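Long-range contacts in catalase (Corynebacterium glutamicum, PDB 4B7H), which breaks down hydrogen peroxide to water and oxygen at a haem iron, carries bound NADPH, and is inhibited by nitric oxide: residues 223-234 with 269-280; 338-346 with 426-434. One frame throughout, in Å; residues are numbered along the deposited sequence.

Contact 1: 223-234 with 269-280; sequences PVWVKYHFKTRQ and PIWDVKVQIMPF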
loop_
_atom_site.group_PDB
_atom_site.type_symbol
_atom_site.label_atom_id
_atom_site.label_comp_id
_atom_site.label_asym_id
_atom_site.label_seq_id
_atom_site.Cartn_x
_atom_site.Cartn_y
_atom_site.Cartn_z
ATOM N N PRO A 223 1.109 -41.153 -14.201
ATOM C CA PRO A 223 0.038 -40.305 -13.669
ATOM C C PRO A 223 -1.313 -41.018 -13.581
ATOM O O PRO A 223 -1.609 -41.895 -14.393
ATOM C CB PRO A 223 -0.050 -39.203 -14.721
ATOM C CG PRO A 223 0.221 -39.939 -16.015
ATOM C CD PRO A 223 1.244 -41.011 -15.664
ATOM N N VAL A 224 -2.110 -40.640 -12.585
ATOM C CA VAL A 224 -3.532 -40.957 -12.542
ATOM C C VAL A 224 -4.283 -39.670 -12.203
ATOM O O VAL A 224 -3.727 -38.760 -11.579
ATOM C CB VAL A 224 -3.865 -42.035 -11.486
ATOM C CG1 VAL A 224 -3.344 -43.389 -11.912
ATOM C CG2 VAL A 224 -3.319 -41.643 -10.115
ATOM N N TRP A 225 -5.543 -39.577 -12.619
ATOM C CA TRP A 225 -6.365 -38.434 -12.242
ATOM C C TRP A 225 -7.040 -38.712 -10.901
ATOM O O TRP A 225 -7.457 -39.846 -10.639
ATOM C CB TRP A 225 -7.407 -38.142 -13.319
ATOM C CG TRP A 225 -6.829 -37.846 -14.686
ATOM C CD1 TRP A 225 -6.937 -38.626 -15.813
ATOM C CD2 TRP A 225 -6.062 -36.692 -15.071
ATOM N NE1 TRP A 225 -6.289 -38.024 -16.868
ATOM C CE2 TRP A 225 -5.741 -36.839 -16.438
ATOM C CE3 TRP A 225 -5.609 -35.550 -14.390
ATOM C CZ2 TRP A 225 -5.000 -35.883 -17.138
ATOM C CZ3 TRP A 225 -4.877 -34.606 -15.088
ATOM C CH2 TRP A 225 -4.581 -34.774 -16.446
ATOM N N VAL A 226 -7.141 -37.701 -10.038
ATOM C CA VAL A 226 -7.756 -37.909 -8.730
ATOM C C VAL A 226 -8.718 -36.791 -8.334
ATOM O O VAL A 226 -8.600 -35.658 -8.806
ATOM C CB VAL A 226 -6.691 -38.051 -7.603
ATOM C CG1 VAL A 226 -5.737 -39.205 -7.885
ATOM C CG2 VAL A 226 -5.922 -36.739 -7.404
ATOM N N LYS A 227 -9.679 -37.133 -7.479
ATOM C CA LYS A 227 -10.505 -36.156 -6.774
ATOM C C LYS A 227 -10.468 -36.453 -5.280
ATOM O O LYS A 227 -10.583 -37.608 -4.858
ATOM C CB LYS A 227 -11.955 -36.159 -7.269
ATOM C CG LYS A 227 -12.146 -35.553 -8.656
ATOM C CD LYS A 227 -13.626 -35.450 -9.011
ATOM C CE LYS A 227 -13.840 -34.892 -10.421
ATOM N NZ LYS A 227 -13.487 -33.439 -10.565
ATOM N N TYR A 228 -10.309 -35.404 -4.484
ATOM C CA TYR A 228 -10.262 -35.527 -3.035
ATOM C C TYR A 228 -11.630 -35.395 -2.393
ATOM O O TYR A 228 -12.400 -34.491 -2.739
ATOM C CB TYR A 228 -9.390 -34.429 -2.455
ATOM C CG TYR A 228 -7.924 -34.517 -2.777
ATOM C CD1 TYR A 228 -7.102 -35.421 -2.111
ATOM C CD2 TYR A 228 -7.346 -33.660 -3.709
ATOM C CE1 TYR A 228 -5.748 -35.486 -2.382
ATOM C CE2 TYR A 228 -5.993 -33.715 -3.988
ATOM C CZ TYR A 228 -5.198 -34.628 -3.318
ATOM O OH TYR A 228 -3.849 -34.674 -3.583
ATOM N N HIS A 229 -11.895 -36.264 -1.430
ATOM C CA HIS A 229 -13.092 -36.241 -0.617
ATOM C C HIS A 229 -12.728 -36.327 0.843
ATOM O O HIS A 229 -12.009 -37.201 1.243
ATOM C CB HIS A 229 -14.027 -37.444 -1.004
ATOM C CG HIS A 229 -14.567 -37.399 -2.409
ATOM N ND1 HIS A 229 -15.842 -37.239 -2.680
ATOM C CD2 HIS A 229 -13.930 -37.563 -3.591
ATOM C CE1 HIS A 229 -15.998 -37.260 -3.969
ATOM N NE2 HIS A 229 -14.825 -37.477 -4.526
ATOM N N PHE A 230 -13.205 -35.379 1.631
ATOM C CA PHE A 230 -12.951 -35.350 3.062
ATOM C C PHE A 230 -14.277 -35.621 3.765
ATOM O O PHE A 230 -15.163 -34.757 3.800
ATOM C CB PHE A 230 -12.346 -33.999 3.466
ATOM C CG PHE A 230 -11.153 -33.605 2.628
ATOM C CD1 PHE A 230 -9.995 -34.372 2.645
ATOM C CD2 PHE A 230 -11.194 -32.483 1.817
ATOM C CE1 PHE A 230 -8.896 -34.021 1.868
ATOM C CE2 PHE A 230 -10.098 -32.127 1.041
ATOM C CZ PHE A 230 -8.953 -32.898 1.062
ATOM N N LYS A 231 -14.430 -36.840 4.285
ATOM C CA LYS A 231 -15.735 -37.305 4.746
ATOM C C LYS A 231 -15.870 -37.106 6.253
ATOM O O LYS A 231 -15.126 -37.700 7.043
ATOM C CB LYS A 231 -15.968 -38.772 4.350
ATOM C CG LYS A 231 -15.781 -39.057 2.851
ATOM C CD LYS A 231 -16.773 -38.302 1.976
ATOM C CE LYS A 231 -18.200 -38.796 2.182
ATOM N NZ LYS A 231 -19.146 -38.148 1.214
ATOM N N THR A 232 -16.811 -36.255 6.651
ATOM C CA THR A 232 -16.911 -35.873 8.052
ATOM C C THR A 232 -17.317 -37.033 8.958
ATOM O O THR A 232 -18.288 -37.736 8.689
ATOM C CB THR A 232 -17.886 -34.704 8.264
ATOM O OG1 THR A 232 -18.089 -34.536 9.670
ATOM C CG2 THR A 232 -19.227 -34.975 7.585
ATOM N N ARG A 233 -16.562 -37.233 10.032
ATOM C CA ARG A 233 -16.930 -38.239 11.016
ATOM C C ARG A 233 -18.057 -37.769 11.921
ATOM O O ARG A 233 -18.696 -38.580 12.602
ATOM C CB ARG A 233 -15.724 -38.644 11.855
ATOM C CG ARG A 233 -14.782 -39.553 11.122
ATOM C CD ARG A 233 -13.986 -40.407 12.083
ATOM N NE ARG A 233 -12.910 -41.086 11.379
ATOM C CZ ARG A 233 -11.882 -41.677 11.973
ATOM N NH1 ARG A 233 -11.790 -41.681 13.296
ATOM N NH2 ARG A 233 -10.948 -42.262 11.240
ATOM N N GLN A 234 -18.295 -36.460 11.931
ATOM C CA GLN A 234 -19.378 -35.879 12.720
ATOM C C GLN A 234 -20.720 -36.006 11.991
ATOM O O GLN A 234 -21.785 -35.965 12.621
ATOM C CB GLN A 234 -19.071 -34.410 13.034
ATOM C CG GLN A 234 -17.854 -34.211 13.946
ATOM C CD GLN A 234 -16.517 -34.546 13.287
ATOM O OE1 GLN A 234 -15.759 -35.379 13.792
ATOM N NE2 GLN A 234 -16.219 -33.893 12.164
ATOM N N PRO A 269 -12.768 -32.482 15.944
ATOM C CA PRO A 269 -13.440 -33.016 14.755
ATOM C C PRO A 269 -12.467 -33.734 13.823
ATOM O O PRO A 269 -11.293 -33.337 13.698
ATOM C CB PRO A 269 -14.014 -31.765 14.082
ATOM C CG PRO A 269 -13.082 -30.673 14.480
ATOM C CD PRO A 269 -12.642 -31.014 15.893
ATOM N N ILE A 270 -12.964 -34.790 13.181
ATOM C CA ILE A 270 -12.158 -35.645 12.324
ATOM C C ILE A 270 -12.839 -35.803 10.969
ATOM O O ILE A 270 -14.072 -35.819 10.881
ATOM C CB ILE A 270 -11.963 -37.035 12.980
ATOM C CG1 ILE A 270 -11.208 -36.900 14.303
ATOM C CG2 ILE A 270 -11.230 -37.992 12.052
ATOM C CD1 ILE A 270 -11.319 -38.116 15.189
ATOM N N TRP A 271 -12.035 -35.884 9.914
ATOM C CA TRP A 271 -12.515 -36.226 8.581
ATOM C C TRP A 271 -11.687 -37.372 8.031
ATOM O O TRP A 271 -10.461 -37.382 8.174
ATOM C CB TRP A 271 -12.359 -35.043 7.627
ATOM C CG TRP A 271 -13.367 -33.948 7.801
ATOM C CD1 TRP A 271 -14.465 -33.715 7.018
ATOM C CD2 TRP A 271 -13.378 -32.936 8.819
ATOM N NE1 TRP A 271 -15.161 -32.621 7.489
ATOM C CE2 TRP A 271 -14.510 -32.120 8.587
ATOM C CE3 TRP A 271 -12.537 -32.634 9.897
ATOM C CZ2 TRP A 271 -14.823 -31.023 9.393
ATOM C CZ3 TRP A 271 -12.848 -31.541 10.702
ATOM C CH2 TRP A 271 -13.982 -30.747 10.444
ATOM N N ASP A 272 -12.348 -38.331 7.392
ATOM C CA ASP A 272 -11.626 -39.372 6.670
ATOM C C ASP A 272 -11.243 -38.886 5.271
ATOM O O ASP A 272 -12.084 -38.378 4.530
ATOM C CB ASP A 272 -12.450 -40.655 6.615
ATOM C CG ASP A 272 -12.555 -41.318 7.968
ATOM O OD1 ASP A 272 -11.535 -41.882 8.423
ATOM O OD2 ASP A 272 -13.640 -41.257 8.584
ATOM N N VAL A 273 -9.961 -39.017 4.937
ATOM C CA VAL A 273 -9.429 -38.572 3.648
ATOM C C VAL A 273 -9.507 -39.702 2.631
ATOM O O VAL A 273 -8.933 -40.771 2.838
ATOM C CB VAL A 273 -7.961 -38.113 3.776
ATOM C CG1 VAL A 273 -7.415 -37.685 2.419
ATOM C CG2 VAL A 273 -7.842 -36.973 4.784
ATOM N N LYS A 274 -10.230 -39.468 1.543
ATOM C CA LYS A 274 -10.405 -40.475 0.503
ATOM C C LYS A 274 -10.193 -39.839 -0.865
ATOM O O LYS A 274 -10.262 -38.613 -1.007
ATOM C CB LYS A 274 -11.804 -41.108 0.585
ATOM C CG LYS A 274 -12.199 -41.591 1.980
ATOM C CD LYS A 274 -13.534 -42.329 1.977
ATOM C CE LYS A 274 -13.937 -42.743 3.390
ATOM N NZ LYS A 274 -12.976 -43.715 3.974
ATOM N N VAL A 275 -9.911 -40.665 -1.864
ATOM C CA VAL A 275 -9.802 -40.189 -3.234
ATOM C C VAL A 275 -10.597 -41.058 -4.192
ATOM O O VAL A 275 -10.804 -42.245 -3.948
ATOM C CB VAL A 275 -8.337 -40.145 -3.726
ATOM C CG1 VAL A 275 -7.602 -38.963 -3.097
ATOM C CG2 VAL A 275 -7.612 -41.470 -3.441
ATOM N N GLN A 276 -11.064 -40.442 -5.273
ATOM C CA GLN A 276 -11.440 -41.185 -6.466
ATOM C C GLN A 276 -10.213 -41.202 -7.356
ATOM O O GLN A 276 -9.509 -40.196 -7.469
ATOM C CB GLN A 276 -12.591 -40.503 -7.204
ATOM C CG GLN A 276 -13.900 -40.464 -6.441
ATOM C CD GLN A 276 -14.959 -39.676 -7.165
ATOM O OE1 GLN A 276 -14.893 -38.448 -7.232
ATOM N NE2 GLN A 276 -15.948 -40.376 -7.721
ATOM N N ILE A 277 -9.946 -42.342 -7.986
ATOM C CA ILE A 277 -8.793 -42.472 -8.862
ATOM C C ILE A 277 -9.243 -42.934 -10.242
ATOM O O ILE A 277 -9.775 -44.036 -10.391
ATOM C CB ILE A 277 -7.751 -43.456 -8.281
ATOM C CG1 ILE A 277 -7.263 -42.964 -6.912
ATOM C CG2 ILE A 277 -6.577 -43.635 -9.251
ATOM C CD1 ILE A 277 -6.265 -43.894 -6.245
ATOM N N MET A 278 -9.049 -42.077 -11.241
ATOM C CA MET A 278 -9.361 -42.422 -12.622
ATOM C C MET A 278 -8.081 -42.678 -13.406
ATOM O O MET A 278 -7.246 -41.792 -13.551
ATOM C CB MET A 278 -10.164 -41.300 -13.281
ATOM C CG MET A 278 -10.420 -41.515 -14.769
ATOM S SD MET A 278 -11.220 -40.091 -15.539
ATOM C CE MET A 278 -12.864 -40.181 -14.836
ATOM N N PRO A 279 -7.909 -43.908 -13.910
ATOM C CA PRO A 279 -6.726 -44.183 -14.732
ATOM C C PRO A 279 -6.600 -43.174 -15.875
ATOM O O PRO A 279 -7.616 -42.743 -16.438
ATOM C CB PRO A 279 -7.003 -45.589 -15.279
ATOM C CG PRO A 279 -7.868 -46.215 -14.227
ATOM C CD PRO A 279 -8.758 -45.102 -13.739
ATOM N N PHE A 280 -5.368 -42.788 -16.193
ATOM C CA PHE A 280 -5.102 -41.793 -17.224
ATOM C C PHE A 280 -5.817 -42.149 -18.526
ATOM O O PHE A 280 -6.405 -41.284 -19.181
ATOM C CB PHE A 280 -3.589 -41.688 -17.441
ATOM C CG PHE A 280 -3.158 -40.517 -18.287
ATOM C CD1 PHE A 280 -2.926 -39.270 -17.713
ATOM C CD2 PHE A 280 -2.943 -40.672 -19.650
ATOM C CE1 PHE A 280 -2.507 -38.198 -18.493
ATOM C CE2 PHE A 280 -2.529 -39.609 -20.431
ATOM C CZ PHE A 280 -2.313 -38.364 -19.851
HETATM O O HOH W 1 -3.209 -44.484 -15.113
HETATM O O HOH W 2 -5.797 -38.373 -19.692
HETATM O O HOH W 3 -16.007 -40.331 7.855
#
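In the antiparallel beta-barrel of the catalase core, strand 223-232 pairs with strand 270-279, and His229 reaches Gln276 beside the bound NADPH. Backbone hydrogen-bonded pairs from Trp225 with Met278 to Lys231 with Asp272 join the strands, which run at 148° to each other. His229 NE2 donates to Gln276 OE1 over 2.9 Å, with the nitrogen well above the plane of the amide, which stands nearly perpendicular to the imidazole. With CD anti to CA (chi2 175°), Gln276 carries its amide across to the imidazole, and the carbonyls of Trp297 and Tyr302 hold its NE2, fixing the amide at both ends. On the opposite face of the sheet Phe230 lies beside Val273 and Tyr228 beside Val275, with Tyr228 CD1 3.7 Å from Val275 CG1. Near one end, Arg233 and Asp272 form a bidentate salt bridge, Arg233 NE to Asp272 OD2 and NH2 to OD1 both at 2.9 Å, and Ile270 CG2 sits over one guanidinium face. Ile270 O accepts from Arg233 N and Gln234 NE2 on opposite faces of its plane, and Ile270 N donates to Gln234 OE1 at 2.9 Å. At the far end the five-membered ring of Trp225 and the ring of Phe280 lie at 15°, hardly overlapping, and a water joins Trp225 NE1 to Phe280 O. Such long, twisted antiparallel pairing builds the catalase barrel, here with one face turned to the NADPH site.

Contact 2: 338-346 with 426-434; sequences GLSPDRMLQ and DDIYVNPDP. With HEM (protoporphyrin IX containing Fe), chain E.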
loop_
_atom_site.group_PDB
_atom_site.type_symbol
_atom_site.label_atom_id
_atom_site.label_comp_id
_atom_site.label_asym_id
_atom_site.label_seq_id
_atom_site.Cartn_x
_atom_site.Cartn_y
_atom_site.Cartn_z
ATOM N N GLY A 338 -0.170 -32.941 -9.303
ATOM C CA GLY A 338 -0.231 -32.058 -10.450
ATOM C C GLY A 338 -1.623 -31.498 -10.663
ATOM O O GLY A 338 -2.563 -31.818 -9.918
ATOM N N LEU A 339 -1.744 -30.665 -11.693
ATOM C CA LEU A 339 -2.998 -30.017 -12.049
ATOM C C LEU A 339 -3.736 -30.842 -13.120
ATOM O O LEU A 339 -3.526 -32.056 -13.232
ATOM C CB LEU A 339 -2.720 -28.587 -12.536
ATOM C CG LEU A 339 -1.796 -27.780 -11.617
ATOM C CD1 LEU A 339 -1.426 -26.423 -12.217
ATOM C CD2 LEU A 339 -2.433 -27.613 -10.237
ATOM N N SER A 340 -4.587 -30.182 -13.903
ATOM C CA SER A 340 -5.374 -30.828 -14.957
ATOM C C SER A 340 -5.867 -29.716 -15.875
ATOM O O SER A 340 -5.739 -28.541 -15.523
ATOM C CB SER A 340 -6.569 -31.577 -14.355
ATOM O OG SER A 340 -7.581 -30.671 -13.937
ATOM N N PRO A 341 -6.428 -30.069 -17.048
ATOM C CA PRO A 341 -7.003 -29.049 -17.941
ATOM C C PRO A 341 -8.412 -28.622 -17.543
ATOM O O PRO A 341 -9.319 -28.558 -18.380
ATOM C CB PRO A 341 -7.024 -29.730 -19.317
ATOM C CG PRO A 341 -6.845 -31.173 -19.071
ATOM C CD PRO A 341 -6.245 -31.372 -17.712
ATOM N N ASP A 342 -8.585 -28.381 -16.252
ATOM C CA ASP A 342 -9.754 -27.714 -15.701
ATOM C C ASP A 342 -9.429 -26.215 -15.719
ATOM O O ASP A 342 -8.530 -25.757 -15.004
ATOM C CB ASP A 342 -9.986 -28.246 -14.280
ATOM C CG ASP A 342 -11.116 -27.553 -13.548
ATOM O OD1 ASP A 342 -11.392 -26.358 -13.797
ATOM O OD2 ASP A 342 -11.718 -28.215 -12.678
ATOM N N ARG A 343 -10.143 -25.451 -16.546
ATOM C CA ARG A 343 -9.811 -24.040 -16.742
ATOM C C ARG A 343 -10.041 -23.204 -15.486
ATOM O O ARG A 343 -9.378 -22.179 -15.289
ATOM C CB ARG A 343 -10.586 -23.448 -17.924
ATOM C CG ARG A 343 -10.321 -24.153 -19.237
ATOM C CD ARG A 343 -11.158 -23.568 -20.343
ATOM N NE ARG A 343 -11.110 -24.429 -21.513
ATOM C CZ ARG A 343 -11.887 -24.263 -22.574
ATOM N NH1 ARG A 343 -12.754 -23.260 -22.596
ATOM N NH2 ARG A 343 -11.805 -25.101 -23.601
ATOM N N MET A 344 -10.988 -23.619 -14.648
ATOM C CA MET A 344 -11.204 -22.933 -13.378
ATOM C C MET A 344 -9.965 -23.090 -12.509
ATOM O O MET A 344 -9.427 -22.107 -11.987
ATOM C CB MET A 344 -12.444 -23.484 -12.673
ATOM C CG MET A 344 -13.752 -23.158 -13.395
ATOM S SD MET A 344 -14.332 -21.483 -13.101
ATOM C CE MET A 344 -14.991 -21.706 -11.454
ATOM N N LEU A 345 -9.499 -24.329 -12.374
ATOM C CA LEU A 345 -8.292 -24.608 -11.610
ATOM C C LEU A 345 -7.111 -23.796 -12.139
ATOM O O LEU A 345 -6.369 -23.187 -11.361
ATOM C CB LEU A 345 -7.971 -26.101 -11.635
ATOM C CG LEU A 345 -6.652 -26.515 -10.979
ATOM C CD1 LEU A 345 -6.589 -26.064 -9.506
ATOM C CD2 LEU A 345 -6.461 -28.030 -11.142
ATOM N N GLN A 346 -6.946 -23.750 -13.457
ATOM C CA GLN A 346 -5.792 -23.061 -14.025
ATOM C C GLN A 346 -5.823 -21.557 -13.738
ATOM O O GLN A 346 -4.788 -20.952 -13.467
ATOM C CB GLN A 346 -5.636 -23.395 -15.514
ATOM C CG GLN A 346 -5.409 -24.891 -15.710
ATOM C CD GLN A 346 -4.565 -25.249 -16.915
ATOM O OE1 GLN A 346 -4.074 -24.381 -17.647
ATOM N NE2 GLN A 346 -4.382 -26.551 -17.126
ATOM N N ASP A 426 6.028 -32.588 -16.173
ATOM C CA ASP A 426 5.151 -33.438 -15.364
ATOM C C ASP A 426 4.816 -32.836 -13.997
ATOM O O ASP A 426 3.788 -33.157 -13.406
ATOM C CB ASP A 426 5.743 -34.852 -15.206
ATOM C CG ASP A 426 7.086 -34.854 -14.502
ATOM O OD1 ASP A 426 7.999 -34.144 -14.960
ATOM O OD2 ASP A 426 7.232 -35.576 -13.492
ATOM N N ASP A 427 5.685 -31.964 -13.500
ATOM C CA ASP A 427 5.449 -31.280 -12.231
ATOM C C ASP A 427 4.284 -30.295 -12.304
ATOM O O ASP A 427 3.737 -29.909 -11.274
ATOM C CB ASP A 427 6.703 -30.524 -11.840
ATOM C CG ASP A 427 7.125 -29.554 -12.907
ATOM O OD1 ASP A 427 7.651 -30.010 -13.944
ATOM O OD2 ASP A 427 6.894 -28.341 -12.730
ATOM N N ILE A 428 3.929 -29.863 -13.511
ATOM C CA ILE A 428 2.709 -29.092 -13.705
ATOM C C ILE A 428 1.572 -30.102 -13.835
ATOM O O ILE A 428 0.716 -30.188 -12.952
ATOM C CB ILE A 428 2.831 -28.132 -14.908
ATOM C CG1 ILE A 428 4.100 -27.283 -14.763
ATOM C CG2 ILE A 428 1.610 -27.229 -14.997
ATOM C CD1 ILE A 428 4.349 -26.354 -15.929
ATOM N N TYR A 429 1.591 -30.872 -14.922
ATOM C CA TYR A 429 0.841 -32.134 -15.024
ATOM C C TYR A 429 1.259 -32.855 -16.292
ATOM O O TYR A 429 1.735 -32.228 -17.245
ATOM C CB TYR A 429 -0.696 -31.963 -14.990
ATOM C CG TYR A 429 -1.299 -31.070 -16.056
ATOM C CD1 TYR A 429 -1.257 -29.689 -15.931
ATOM C CD2 TYR A 429 -1.949 -31.603 -17.161
ATOM C CE1 TYR A 429 -1.825 -28.855 -16.881
ATOM C CE2 TYR A 429 -2.525 -30.777 -18.126
ATOM C CZ TYR A 429 -2.448 -29.400 -17.984
ATOM O OH TYR A 429 -3.013 -28.563 -18.930
ATOM N N VAL A 430 1.115 -34.176 -16.293
ATOM C CA VAL A 430 1.258 -34.927 -17.535
ATOM C C VAL A 430 -0.015 -34.660 -18.325
ATOM O O VAL A 430 -1.109 -35.077 -17.922
ATOM C CB VAL A 430 1.407 -36.437 -17.296
ATOM C CG1 VAL A 430 1.586 -37.162 -18.628
ATOM C CG2 VAL A 430 2.589 -36.717 -16.383
ATOM N N ASN A 431 0.109 -33.937 -19.432
ATOM C CA ASN A 431 -1.084 -33.499 -20.147
ATOM C C ASN A 431 -1.696 -34.597 -21.008
ATOM O O ASN A 431 -0.984 -35.477 -21.514
ATOM C CB ASN A 431 -0.791 -32.263 -21.003
ATOM C CG ASN A 431 0.320 -32.501 -22.009
ATOM O OD1 ASN A 431 1.487 -32.210 -21.739
ATOM N ND2 ASN A 431 -0.036 -33.035 -23.177
ATOM N N PRO A 432 -3.025 -34.554 -21.162
ATOM C CA PRO A 432 -3.684 -35.387 -22.164
ATOM C C PRO A 432 -3.600 -34.696 -23.529
ATOM O O PRO A 432 -2.923 -33.678 -23.662
ATOM C CB PRO A 432 -5.126 -35.422 -21.664
ATOM C CG PRO A 432 -5.322 -34.061 -21.071
ATOM C CD PRO A 432 -3.988 -33.719 -20.419
ATOM N N ASP A 433 -4.258 -35.263 -24.532
ATOM C CA ASP A 433 -4.345 -34.680 -25.867
ATOM C C ASP A 433 -4.972 -33.288 -25.740
ATOM O O ASP A 433 -6.005 -33.144 -25.089
ATOM C CB ASP A 433 -5.249 -35.601 -26.701
ATOM C CG ASP A 433 -5.321 -35.233 -28.183
ATOM O OD1 ASP A 433 -4.845 -34.167 -28.611
ATOM O OD2 ASP A 433 -5.894 -36.047 -28.934
ATOM N N PRO A 434 -4.338 -32.255 -26.330
ATOM C CA PRO A 434 -4.939 -30.915 -26.275
ATOM C C PRO A 434 -6.072 -30.738 -27.295
ATOM O O PRO A 434 -6.800 -29.749 -27.225
ATOM C CB PRO A 434 -3.761 -29.987 -26.610
ATOM C CG PRO A 434 -2.872 -30.826 -27.466
ATOM C CD PRO A 434 -2.972 -32.222 -26.885
HETATM C CHA HEM E . -10.789 -17.641 -1.855
HETATM C CHB HEM E . -10.109 -16.987 -6.612
HETATM C CHC HEM E . -12.967 -20.799 -7.472
HETATM C CHD HEM E . -12.288 -22.168 -2.906
HETATM C C1A HEM E . -10.371 -17.124 -3.057
HETATM C C2A HEM E . -9.489 -15.986 -3.231
HETATM C C3A HEM E . -9.297 -15.827 -4.549
HETATM C C4A HEM E . -10.050 -16.842 -5.245
HETATM C CMA HEM E . -8.439 -14.779 -5.267
HETATM C CAA HEM E . -8.886 -15.149 -2.081
HETATM C CBA HEM E . -7.586 -15.791 -1.619
HETATM C CGA HEM E . -6.833 -14.940 -0.632
HETATM O O1A HEM E . -6.237 -15.535 0.300
HETATM O O2A HEM E . -6.806 -13.688 -0.755
HETATM C C1B HEM E . -10.844 -17.943 -7.275
HETATM C C2B HEM E . -11.000 -18.055 -8.708
HETATM C C3B HEM E . -11.817 -19.103 -8.939
HETATM C C4B HEM E . -12.168 -19.685 -7.662
HETATM C CMB HEM E . -10.344 -17.096 -9.723
HETATM C CAB HEM E . -12.311 -19.701 -10.270
HETATM C CBB HEM E . -11.612 -19.600 -11.400
HETATM C C1C HEM E . -12.889 -21.602 -6.348
HETATM C C2C HEM E . -13.157 -23.030 -6.255
HETATM C C3C HEM E . -12.962 -23.392 -4.975
HETATM C C4C HEM E . -12.550 -22.213 -4.244
HETATM C CMC HEM E . -13.606 -23.925 -7.437
HETATM C CAC HEM E . -13.048 -24.787 -4.309
HETATM C CBC HEM E . -12.816 -25.927 -4.981
HETATM C C1D HEM E . -11.899 -21.057 -2.210
HETATM C C2D HEM E . -11.744 -21.045 -0.792
HETATM C C3D HEM E . -11.281 -19.655 -0.450
HETATM C C4D HEM E . -11.183 -18.948 -1.698
HETATM C CMD HEM E . -12.007 -22.194 0.178
HETATM C CAD HEM E . -10.955 -19.158 0.950
HETATM C CBD HEM E . -9.580 -19.695 1.343
HETATM C CGD HEM E . -9.366 -19.257 2.762
HETATM O O1D HEM E . -8.451 -18.436 3.021
HETATM O O2D HEM E . -10.134 -19.716 3.644
HETATM N NA HEM E . -10.692 -17.634 -4.306
HETATM N NB HEM E . -11.566 -18.945 -6.663
HETATM N NC HEM E . -12.513 -21.136 -5.099
HETATM N ND HEM E . -11.570 -19.804 -2.722
HETATM FE FE HEM E . -11.636 -19.367 -4.685
#
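Ile428 meets Leu339 first: Ile428 O accepts from Leu339 N over 2.8 Å, almost straight on, with an N-H...O angle of 169°. Its CG2 also touches Leu339 CD1, and the same carbonyl oxygen lies 3.3 Å from Gly338 CA. Tyr429 follows and makes the largest share of the contact. With chi1 at 58°, its CG is flanked by both backbone N and carbonyl carbon, and the ring lies along 339-341: Ser340 CA sits over the centre of one face, and Pro341 CD comes to 3.8 Å from Tyr429 CE2. Tyr429 CB presses on Leu339 O at 3.3 Å, a buried carbonyl oxygen without a hydrogen-bond partner. The phenol oxygen of Tyr429 accepts from Gln346 NE2 at 3.0 Å, in the plane of the amide. That nitrogen also donates to Ser340 O, and Gln346 OE1 is bound by Asn45 N of a second subunit, so three hydrogen bonds hold the amide. Pro432 CG meets Pro341 CG tip to tip at 3.8 Å. Beyond Pro341, the centre of an inverse gamma turn, Asp342 caps helix 343-359 through Leu345 N, and Met344 lies against a haem vinyl group. A loop thus docks on the N-terminal approach to a haem-pocket helix, within the subunit interfaces of a tetrameric catalase.

How the contacts relate
The two contacts follow one another along the chain, with centres about 19 Å apart, and meet at the Trp225-Phe280 end of contact 1. There Trp225 CZ3 lies 3.4 Å from Leu339 O and 3.5 Å from Ser340 CB, while Phe280 CE1 comes to 3.5 Å from Val430 O; both segments of contact 2 therefore pack against this end of the strand pair. Strand 214-217 bridges them as well, pairing with both 223-232 and 337-338. Contact 1 touches NADPH through the His229 side chain, about 3 Å away at the nearest atoms, and its Phe230 side chain is about 9 Å from a haem; contact 2 touches the haem, Met344 O lying 3.4 Å from haem CBB.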